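Local coordinates for protein amidohydrolase (Mycoplasma synoviae, PDB 3OVG) that hydrolyses phosphorylated furanose lactones such as D-xylono-1,4-lactone 5-phosphate, using two zinc ions in each subunit, at residues G21-G33 with T270-Y284. Sequence-based numbering, arbitrary orientation.
Sequences GITDCHDHFIKNG and TLSLDAGRILYQRNY. With ZN (zinc ion), chain G; PO4 (phosphate ion), chain I.
His26 and His28 reach one zinc ion through NE2, and Asp274 joins them with OD1, 2.2 Å from the metal. The carboxylate runs alongside both rings, its plane turned 63° from that of His26; OD1 meets the His28 ring at its edge. With CG trans to the backbone N (chi1 -179°), the His26 ring extends toward the metal; ND1 is hydrogen-bonded to Ser215, and His28 ND1 to Asp70. Asp27 OD1 accepts two backbone N-H groups: His28 N on its anti lone pair, and Ala275 N, 2.8 Å away, from above the carboxylate plane. The extended Lys31 chain lays CE over one face of the His28 ring, toward its rim, and brings NZ to Gly276 O (2.7 Å); NZ also holds a zinc-bound water and pairs with Glu36. Tyr284 OH donates to Phe29 O (2.8 Å), while Gln281 turns its amide perpendicular to the Phe29 ring, OE1 at the ring edge and NE2 weakly bonded to His28 O. Tyr280 OH and, weakly, Arg277 NH1 bind a phosphate ion in the substrate site. Cys25 N bonds to Leu271 O (3.0 Å), closing the TIM barrel between its first and last strands, 22-25 and 269-271, beside strands 63-68 and 236-239; helix 48-60 packs against Phe29 and Tyr284.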
ATOM      1  N   GLY A  21      15.260 -37.728  22.745  1.00 18.15           N
ATOM      2  CA  GLY A  21      14.615 -38.503  21.693  1.00 17.70           C
ATOM      3  C   GLY A  21      14.586 -37.756  20.365  1.00 19.23           C
ATOM      4  O   GLY A  21      15.470 -36.921  20.093  1.00 15.26           O
ATOM      5  N   ILE A  22      13.572 -38.042  19.545  1.00 16.52           N
ATOM      6  CA  ILE A  22      13.404 -37.335  18.292  1.00 17.10           C
ATOM      7  C   ILE A  22      13.043 -35.862  18.571  1.00 20.00           C
ATOM      8  O   ILE A  22      12.093 -35.552  19.304  1.00 18.09           O
ATOM      9  CB  ILE A  22      12.350 -37.987  17.407  1.00 18.87           C
ATOM     10  CG1 ILE A  22      12.809 -39.412  17.008  1.00 19.17           C
ATOM     11  CG2 ILE A  22      12.075 -37.094  16.215  1.00 17.92           C
ATOM     12  CD1 ILE A  22      11.887 -40.137  15.967  1.00 17.44           C
ATOM     13  N   THR A  23      13.838 -34.961  18.002  1.00 18.74           N
ATOM     14  CA  THR A  23      13.736 -33.546  18.316  1.00 19.80           C
ATOM     15  C   THR A  23      13.545 -32.688  17.077  1.00 17.90           C
ATOM     16  O   THR A  23      14.305 -32.754  16.108  1.00 16.49           O
ATOM     17  CB  THR A  23      15.000 -33.029  19.071  1.00 19.33           C
ATOM     18  OG1 THR A  23      15.239 -33.846  20.226  1.00 17.85           O
ATOM     19  CG2 THR A  23      14.832 -31.557  19.489  1.00 16.42           C
ATOM     20  N   ASP A  24      12.518 -31.862  17.162  1.00 18.31           N
ATOM     21  CA  ASP A  24      12.214 -30.850  16.184  1.00 16.68           C
ATOM     22  C   ASP A  24      12.985 -29.635  16.685  1.00 18.59           C
ATOM     23  O   ASP A  24      12.633 -29.085  17.733  1.00 18.90           O
ATOM     24  CB  ASP A  24      10.711 -30.629  16.257  1.00 16.10           C
ATOM     25  CG  ASP A  24      10.238 -29.410  15.513  1.00 18.40           C
ATOM     26  OD1 ASP A  24      11.050 -28.642  14.935  1.00 17.18           O
ATOM     27  OD2 ASP A  24       9.000 -29.248  15.506  1.00 19.64           O
ATOM     28  N   CYS A  25      14.008 -29.211  15.942  1.00 16.62           N
ATOM     29  CA  CYS A  25      14.990 -28.256  16.466  1.00 18.06           C
ATOM     30  C   CYS A  25      14.642 -26.780  16.297  1.00 17.58           C
ATOM     31  O   CYS A  25      15.399 -25.921  16.749  1.00 17.40           O
ATOM     32  CB  CYS A  25      16.389 -28.538  15.898  1.00 16.52           C
ATOM     33  SG  CYS A  25      17.112 -30.050  16.626  1.00 17.85           S
ATOM     34  N   HIS A  26      13.498 -26.483  15.686  1.00 17.20           N
ATOM     35  CA  HIS A  26      13.086 -25.100  15.494  1.00 17.28           C
ATOM     36  C   HIS A  26      11.612 -25.043  15.130  1.00 18.30           C
ATOM     37  O   HIS A  26      11.227 -25.398  14.032  1.00 16.02           O
ATOM     38  CB  HIS A  26      13.966 -24.435  14.426  1.00 18.65           C
ATOM     39  CG  HIS A  26      13.647 -22.996  14.168  1.00 20.08           C
ATOM     40  ND1 HIS A  26      14.607 -22.078  13.784  1.00 20.63           N
ATOM     41  CD2 HIS A  26      12.474 -22.318  14.228  1.00 19.51           C
ATOM     42  CE1 HIS A  26      14.031 -20.903  13.598  1.00 23.20           C
ATOM     43  NE2 HIS A  26      12.739 -21.022  13.859  1.00 19.84           N
ATOM     44  N   ASP A  27      10.788 -24.602  16.078  1.00 18.28           N
ATOM     45  CA  ASP A  27       9.360 -24.584  15.843  1.00 18.17           C
ATOM     46  C   ASP A  27       8.651 -23.632  16.787  1.00 17.14           C
ATOM     47  O   ASP A  27       9.312 -22.919  17.562  1.00 17.60           O
ATOM     48  CB  ASP A  27       8.798 -26.006  15.945  1.00 18.42           C
ATOM     49  CG  ASP A  27       7.818 -26.306  14.831  1.00 18.46           C
ATOM     50  OD1 ASP A  27       6.996 -25.412  14.536  1.00 17.48           O
ATOM     51  OD2 ASP A  27       7.877 -27.407  14.239  1.00 19.49           O
ATOM     52  N   HIS A  28       7.322 -23.623  16.744  1.00 16.48           N
ATOM     53  CA  HIS A  28       6.581 -22.615  17.466  1.00 17.06           C
ATOM     54  C   HIS A  28       5.256 -23.172  17.869  1.00 18.00           C
ATOM     55  O   HIS A  28       4.778 -24.093  17.247  1.00 17.08           O
ATOM     56  CB  HIS A  28       6.341 -21.374  16.595  1.00 15.86           C
ATOM     57  CG  HIS A  28       7.598 -20.759  16.100  1.00 16.31           C
ATOM     58  ND1 HIS A  28       8.310 -19.846  16.838  1.00 17.59           N
ATOM     59  CD2 HIS A  28       8.315 -20.980  14.973  1.00 18.50           C
ATOM     60  CE1 HIS A  28       9.406 -19.514  16.185  1.00 18.57           C
ATOM     61  NE2 HIS A  28       9.436 -20.197  15.055  1.00 18.71           N
ATOM     62  N   PHE A  29       4.651 -22.575  18.889  1.00 16.38           N
ATOM     63  CA  PHE A  29       3.265 -22.861  19.203  1.00 17.92           C
ATOM     64  C   PHE A  29       2.536 -21.571  19.520  1.00 17.32           C
ATOM     65  O   PHE A  29       1.497 -21.270  18.924  1.00 15.86           O
ATOM     66  CB  PHE A  29       3.168 -23.836  20.375  1.00 16.55           C
ATOM     67  CG  PHE A  29       3.511 -25.248  20.007  1.00 17.36           C
ATOM     68  CD1 PHE A  29       2.734 -25.949  19.092  1.00 17.75           C
ATOM     69  CD2 PHE A  29       4.593 -25.881  20.583  1.00 16.22           C
ATOM     70  CE1 PHE A  29       3.056 -27.293  18.739  1.00 18.45           C
ATOM     71  CE2 PHE A  29       4.916 -27.206  20.242  1.00 18.43           C
ATOM     72  CZ  PHE A  29       4.133 -27.916  19.329  1.00 15.85           C
ATOM     73  N   ILE A  30       3.086 -20.825  20.477  1.00 15.60           N
ATOM     74  CA  ILE A  30       2.539 -19.539  20.861  1.00 16.54           C
ATOM     75  C   ILE A  30       3.428 -18.398  20.356  1.00 18.96           C
ATOM     76  O   ILE A  30       4.634 -18.373  20.625  1.00 18.13           O
ATOM     77  CB  ILE A  30       2.425 -19.445  22.392  1.00 17.84           C
ATOM     78  CG1 ILE A  30       1.609 -20.643  22.929  1.00 16.60           C
ATOM     79  CG2 ILE A  30       1.824 -18.077  22.800  1.00 17.53           C
ATOM     80  CD1 ILE A  30       0.139 -20.614  22.546  1.00 16.21           C
ATOM     81  N   LYS A  31       2.823 -17.477  19.612  1.00 17.02           N
ATOM     82  CA  LYS A  31       3.444 -16.225  19.243  1.00 19.66           C
ATOM     83  C   LYS A  31       2.485 -15.153  19.713  1.00 21.15           C
ATOM     84  O   LYS A  31       1.395 -14.947  19.147  1.00 21.66           O
ATOM     85  CB  LYS A  31       3.666 -16.127  17.727  1.00 19.52           C
ATOM     86  CG  LYS A  31       4.832 -16.994  17.204  1.00 21.67           C
ATOM     87  CD  LYS A  31       5.029 -16.812  15.660  1.00 22.26           C
ATOM     88  CE  LYS A  31       6.333 -17.492  15.174  1.00 20.92           C
ATOM     89  NZ  LYS A  31       6.700 -17.071  13.762  1.00 19.05           N
ATOM     90  N   ASN A  32       2.882 -14.480  20.774  1.00 21.62           N
ATOM     91  CA  ASN A  32       2.001 -13.550  21.443  1.00 21.70           C
ATOM     92  C   ASN A  32       2.374 -12.105  21.085  1.00 22.45           C
ATOM     93  O   ASN A  32       3.192 -11.485  21.747  1.00 25.87           O
ATOM     94  CB  ASN A  32       2.121 -13.824  22.951  1.00 22.41           C
ATOM     95  CG  ASN A  32       1.212 -12.967  23.779  1.00 27.45           C
ATOM     96  OD1 ASN A  32       1.559 -12.575  24.906  1.00 29.26           O
ATOM     97  ND2 ASN A  32       0.044 -12.667  23.246  1.00 21.18           N
ATOM     98  N   GLY A  33       1.784 -11.566  20.024  1.00 23.95           N
ATOM     99  CA  GLY A  33       2.116 -10.221  19.597  1.00 23.31           C
ATOM    100  C   GLY A  33       3.561 -10.069  19.139  1.00 23.95           C
ATOM    101  O   GLY A  33       4.215 -11.030  18.733  1.00 21.82           O
ATOM    102  N   THR A 270      20.245 -31.013  11.312  1.00 14.56           N
ATOM    103  CA  THR A 270      19.049 -31.312  12.074  1.00 15.75           C
ATOM    104  C   THR A 270      17.839 -30.901  11.243  1.00 15.44           C
ATOM    105  O   THR A 270      17.984 -30.294  10.166  1.00 16.07           O
ATOM    106  CB  THR A 270      19.043 -30.599  13.451  1.00 15.62           C
ATOM    107  OG1 THR A 270      19.237 -29.210  13.239  1.00 13.48           O
ATOM    108  CG2 THR A 270      20.173 -31.140  14.332  1.00 14.73           C
ATOM    109  N   LEU A 271      16.650 -31.244  11.724  1.00 16.28           N
ATOM    110  CA  LEU A 271      15.406 -30.966  11.000  1.00 15.08           C
ATOM    111  C   LEU A 271      14.438 -30.201  11.916  1.00 18.11           C
ATOM    112  O   LEU A 271      14.615 -30.171  13.127  1.00 17.18           O
ATOM    113  CB  LEU A 271      14.756 -32.259  10.524  1.00 13.79           C
ATOM    114  CG  LEU A 271      15.227 -32.864   9.189  1.00 17.41           C
ATOM    115  CD1 LEU A 271      14.374 -34.081   8.862  1.00 16.09           C
ATOM    116  CD2 LEU A 271      15.092 -31.805   8.092  1.00 15.14           C
ATOM    117  N   SER A 272      13.422 -29.606  11.308  1.00 18.79           N
ATOM    118  CA  SER A 272      12.482 -28.713  11.978  1.00 18.33           C
ATOM    119  C   SER A 272      11.345 -28.448  11.000  1.00 19.10           C
ATOM    120  O   SER A 272      11.493 -28.691   9.802  1.00 19.62           O
ATOM    121  CB  SER A 272      13.153 -27.397  12.339  1.00 17.23           C
ATOM    122  OG  SER A 272      13.524 -26.672  11.175  1.00 17.34           O
ATOM    123  N   LEU A 273      10.209 -27.984  11.503  1.00 19.02           N
ATOM    124  CA  LEU A 273       9.124 -27.537  10.636  1.00 20.00           C
ATOM    125  C   LEU A 273       9.076 -25.979  10.596  1.00 19.32           C
ATOM    126  O   LEU A 273       8.609 -25.372   9.617  1.00 18.33           O
ATOM    127  CB  LEU A 273       7.783 -28.144  11.080  1.00 16.40           C
ATOM    128  CG  LEU A 273       7.495 -29.539  10.512  1.00 19.57           C
ATOM    129  CD1 LEU A 273       8.145 -29.639   9.136  1.00 20.17           C
ATOM    130  CD2 LEU A 273       7.999 -30.644  11.388  1.00 20.91           C
ATOM    131  N   ASP A 274       9.604 -25.336  11.639  1.00 16.86           N
ATOM    132  CA  ASP A 274       9.462 -23.903  11.749  1.00 16.46           C
ATOM    133  C   ASP A 274       8.014 -23.490  11.406  1.00 18.00           C
ATOM    134  O   ASP A 274       7.787 -22.657  10.519  1.00 16.12           O
ATOM    135  CB  ASP A 274      10.460 -23.178  10.822  1.00 18.10           C
ATOM    136  CG  ASP A 274      10.407 -21.660  11.011  1.00 18.74           C
ATOM    137  OD1 ASP A 274      10.055 -21.254  12.117  1.00 16.40           O
ATOM    138  OD2 ASP A 274      10.684 -20.889  10.076  1.00 19.16           O
ATOM    139  N   ALA A 275       7.040 -24.080  12.105  1.00 16.07           N
ATOM    140  CA  ALA A 275       5.628 -23.819  11.826  1.00 17.42           C
ATOM    141  C   ALA A 275       5.202 -22.534  12.545  1.00 18.93           C
ATOM    142  O   ALA A 275       4.477 -22.563  13.552  1.00 20.92           O
ATOM    143  CB  ALA A 275       4.777 -25.023  12.265  1.00 16.78           C
ATOM    144  N   GLY A 276       5.664 -21.402  12.022  1.00 19.15           N
ATOM    145  CA  GLY A 276       5.526 -20.134  12.721  1.00 21.12           C
ATOM    146  C   GLY A 276       4.466 -19.204  12.161  1.00 22.18           C
ATOM    147  O   GLY A 276       4.474 -18.009  12.461  1.00 20.90           O
ATOM    148  N   ARG A 277       3.559 -19.762  11.356  1.00 19.92           N
ATOM    149  CA  ARG A 277       2.356 -19.073  10.928  1.00 19.85           C
ATOM    150  C   ARG A 277       1.183 -19.985  11.262  1.00 19.23           C
ATOM    151  O   ARG A 277       1.327 -21.210  11.299  1.00 19.00           O
ATOM    152  CB  ARG A 277       2.375 -18.806   9.416  1.00 21.36           C
ATOM    153  CG  ARG A 277       3.309 -17.687   8.984  1.00 23.46           C
ATOM    154  CD  ARG A 277       3.267 -17.474   7.478  1.00 25.56           C
ATOM    155  NE  ARG A 277       1.958 -16.966   7.065  1.00 26.63           N
ATOM    156  CZ  ARG A 277       1.776 -15.998   6.158  1.00 30.16           C
ATOM    157  NH1 ARG A 277       2.830 -15.410   5.579  1.00 26.32           N
ATOM    158  NH2 ARG A 277       0.536 -15.605   5.842  1.00 28.26           N
ATOM    159  N   ILE A 278       0.012 -19.397  11.461  1.00 17.29           N
ATOM    160  CA  ILE A 278      -1.144 -20.155  11.916  1.00 17.62           C
ATOM    161  C   ILE A 278      -1.576 -21.306  10.979  1.00 18.95           C
ATOM    162  O   ILE A 278      -2.100 -22.324  11.455  1.00 17.91           O
ATOM    163  CB  ILE A 278      -2.304 -19.198  12.198  1.00 19.11           C
ATOM    164  CG1 ILE A 278      -3.297 -19.770  13.235  1.00 20.88           C
ATOM    165  CG2 ILE A 278      -2.939 -18.728  10.912  1.00 18.62           C
ATOM    166  CD1 ILE A 278      -4.138 -18.634  13.931  1.00 18.71           C
ATOM    167  N   LEU A 279      -1.346 -21.171   9.672  1.00 16.64           N
ATOM    168  CA  LEU A 279      -1.715 -22.249   8.710  1.00 17.73           C
ATOM    169  C   LEU A 279      -0.637 -23.324   8.499  1.00 17.86           C
ATOM    170  O   LEU A 279      -0.746 -24.171   7.610  1.00 17.64           O
ATOM    171  CB  LEU A 279      -2.139 -21.680   7.351  1.00 14.90           C
ATOM    172  CG  LEU A 279      -3.365 -20.752   7.403  1.00 17.48           C
ATOM    173  CD1 LEU A 279      -3.770 -20.289   6.004  1.00 18.79           C
ATOM    174  CD2 LEU A 279      -4.543 -21.463   8.077  1.00 15.38           C
ATOM    175  N   TYR A 280       0.407 -23.287   9.310  1.00 17.59           N
ATOM    176  CA  TYR A 280       1.485 -24.258   9.210  1.00 16.88           C
ATOM    177  C   TYR A 280       1.337 -25.376  10.239  1.00 16.65           C
ATOM    178  O   TYR A 280       2.222 -26.213  10.378  1.00 18.69           O
ATOM    179  CB  TYR A 280       2.861 -23.564   9.357  1.00 19.51           C
ATOM    180  CG  TYR A 280       3.228 -22.624   8.209  1.00 20.60           C
ATOM    181  CD1 TYR A 280       2.425 -22.529   7.065  1.00 21.19           C
ATOM    182  CD2 TYR A 280       4.418 -21.886   8.242  1.00 18.80           C
ATOM    183  CE1 TYR A 280       2.781 -21.683   6.000  1.00 19.62           C
ATOM    184  CE2 TYR A 280       4.778 -21.070   7.202  1.00 20.92           C
ATOM    185  CZ  TYR A 280       3.962 -20.965   6.085  1.00 23.09           C
ATOM    186  OH  TYR A 280       4.337 -20.131   5.061  1.00 21.67           O
ATOM    187  N   GLN A 281       0.214 -25.395  10.964  1.00 16.30           N
ATOM    188  CA  GLN A 281      -0.093 -26.525  11.835  1.00 17.02           C
ATOM    189  C   GLN A 281      -1.496 -27.016  11.533  1.00 17.35           C
ATOM    190  O   GLN A 281      -2.346 -26.220  11.158  1.00 16.48           O
ATOM    191  CB  GLN A 281       0.056 -26.150  13.311  1.00 17.59           C
ATOM    192  CG  GLN A 281       1.491 -25.858  13.667  1.00 16.88           C
ATOM    193  CD  GLN A 281       1.687 -25.610  15.137  1.00 19.07           C
ATOM    194  OE1 GLN A 281       0.906 -26.086  15.969  1.00 17.05           O
ATOM    195  NE2 GLN A 281       2.747 -24.869  15.475  1.00 17.29           N
ATOM    196  N   ARG A 282      -1.705 -28.331  11.645  1.00 16.37           N
ATOM    197  CA  ARG A 282      -2.979 -28.950  11.309  1.00 17.97           C
ATOM    198  C   ARG A 282      -4.099 -28.450  12.226  1.00 18.08           C
ATOM    199  O   ARG A 282      -5.129 -27.988  11.761  1.00 17.16           O
ATOM    200  CB  ARG A 282      -2.888 -30.465  11.428  1.00 20.36           C
ATOM    201  CG  ARG A 282      -4.066 -31.181  10.768  1.00 20.33           C
ATOM    202  CD  ARG A 282      -3.941 -32.713  10.869  1.00 21.03           C
ATOM    203  NE  ARG A 282      -4.454 -33.221  12.153  1.00 21.84           N
ATOM    204  CZ  ARG A 282      -5.741 -33.406  12.416  1.00 22.00           C
ATOM    205  NH1 ARG A 282      -6.134 -33.866  13.598  1.00 24.40           N
ATOM    206  NH2 ARG A 282      -6.641 -33.134  11.485  1.00 26.09           N
ATOM    207  N   ASN A 283      -3.871 -28.537  13.531  1.00 17.32           N
ATOM    208  CA  ASN A 283      -4.909 -28.176  14.493  1.00 19.77           C
ATOM    209  C   ASN A 283      -5.210 -26.681  14.510  1.00 16.38           C
ATOM    210  O   ASN A 283      -6.349 -26.279  14.501  1.00 16.99           O
ATOM    211  CB  ASN A 283      -4.597 -28.778  15.875  1.00 20.24           C
ATOM    212  CG  ASN A 283      -4.898 -30.265  15.926  1.00 21.19           C
ATOM    213  OD1 ASN A 283      -6.070 -30.669  16.032  1.00 23.74           O
ATOM    214  ND2 ASN A 283      -3.854 -31.093  15.826  1.00 19.31           N
ATOM    215  N   TYR A 284      -4.180 -25.853  14.474  1.00 19.69           N
ATOM    216  CA  TYR A 284      -4.386 -24.426  14.180  1.00 18.56           C
ATOM    217  C   TYR A 284      -5.169 -24.182  12.874  1.00 18.05           C
ATOM    218  O   TYR A 284      -6.076 -23.319  12.818  1.00 16.31           O
ATOM    219  CB  TYR A 284      -3.036 -23.702  14.145  1.00 17.31           C
ATOM    220  CG  TYR A 284      -2.590 -23.054  15.449  1.00 14.75           C
ATOM    221  CD1 TYR A 284      -3.338 -22.032  16.030  1.00 17.05           C
ATOM    222  CD2 TYR A 284      -1.400 -23.435  16.070  1.00 15.98           C
ATOM    223  CE1 TYR A 284      -2.927 -21.401  17.204  1.00 17.58           C
ATOM    224  CE2 TYR A 284      -0.974 -22.830  17.254  1.00 17.22           C
ATOM    225  CZ  TYR A 284      -1.742 -21.794  17.810  1.00 19.89           C
ATOM    226  OH  TYR A 284      -1.329 -21.161  18.960  1.00 18.47           O
TER
HETATM  227 ZN    ZN G 362      10.871 -19.613  13.369  1.00 34.02          ZN
HETATM  228  P   PO4 I 364       6.995 -17.685   5.933  1.00 46.01           P
HETATM  229  O1  PO4 I 364       6.845 -17.783   7.462  1.00 40.99           O
HETATM  230  O2  PO4 I 364       6.021 -16.641   5.334  1.00 32.96           O
HETATM  231  O3  PO4 I 364       8.441 -17.285   5.622  1.00 40.66           O
HETATM  232  O4  PO4 I 364       6.762 -19.075   5.345  1.00 27.42           O
HETATM  233  O   HOH W   1      16.404 -32.823  14.139  1.00 16.33           O
HETATM  234  O   HOH W   2       9.047 -17.993  12.800  1.00 24.73           O
HETATM  235  O   HOH W   3      11.342 -18.821  11.203  1.00 25.33           O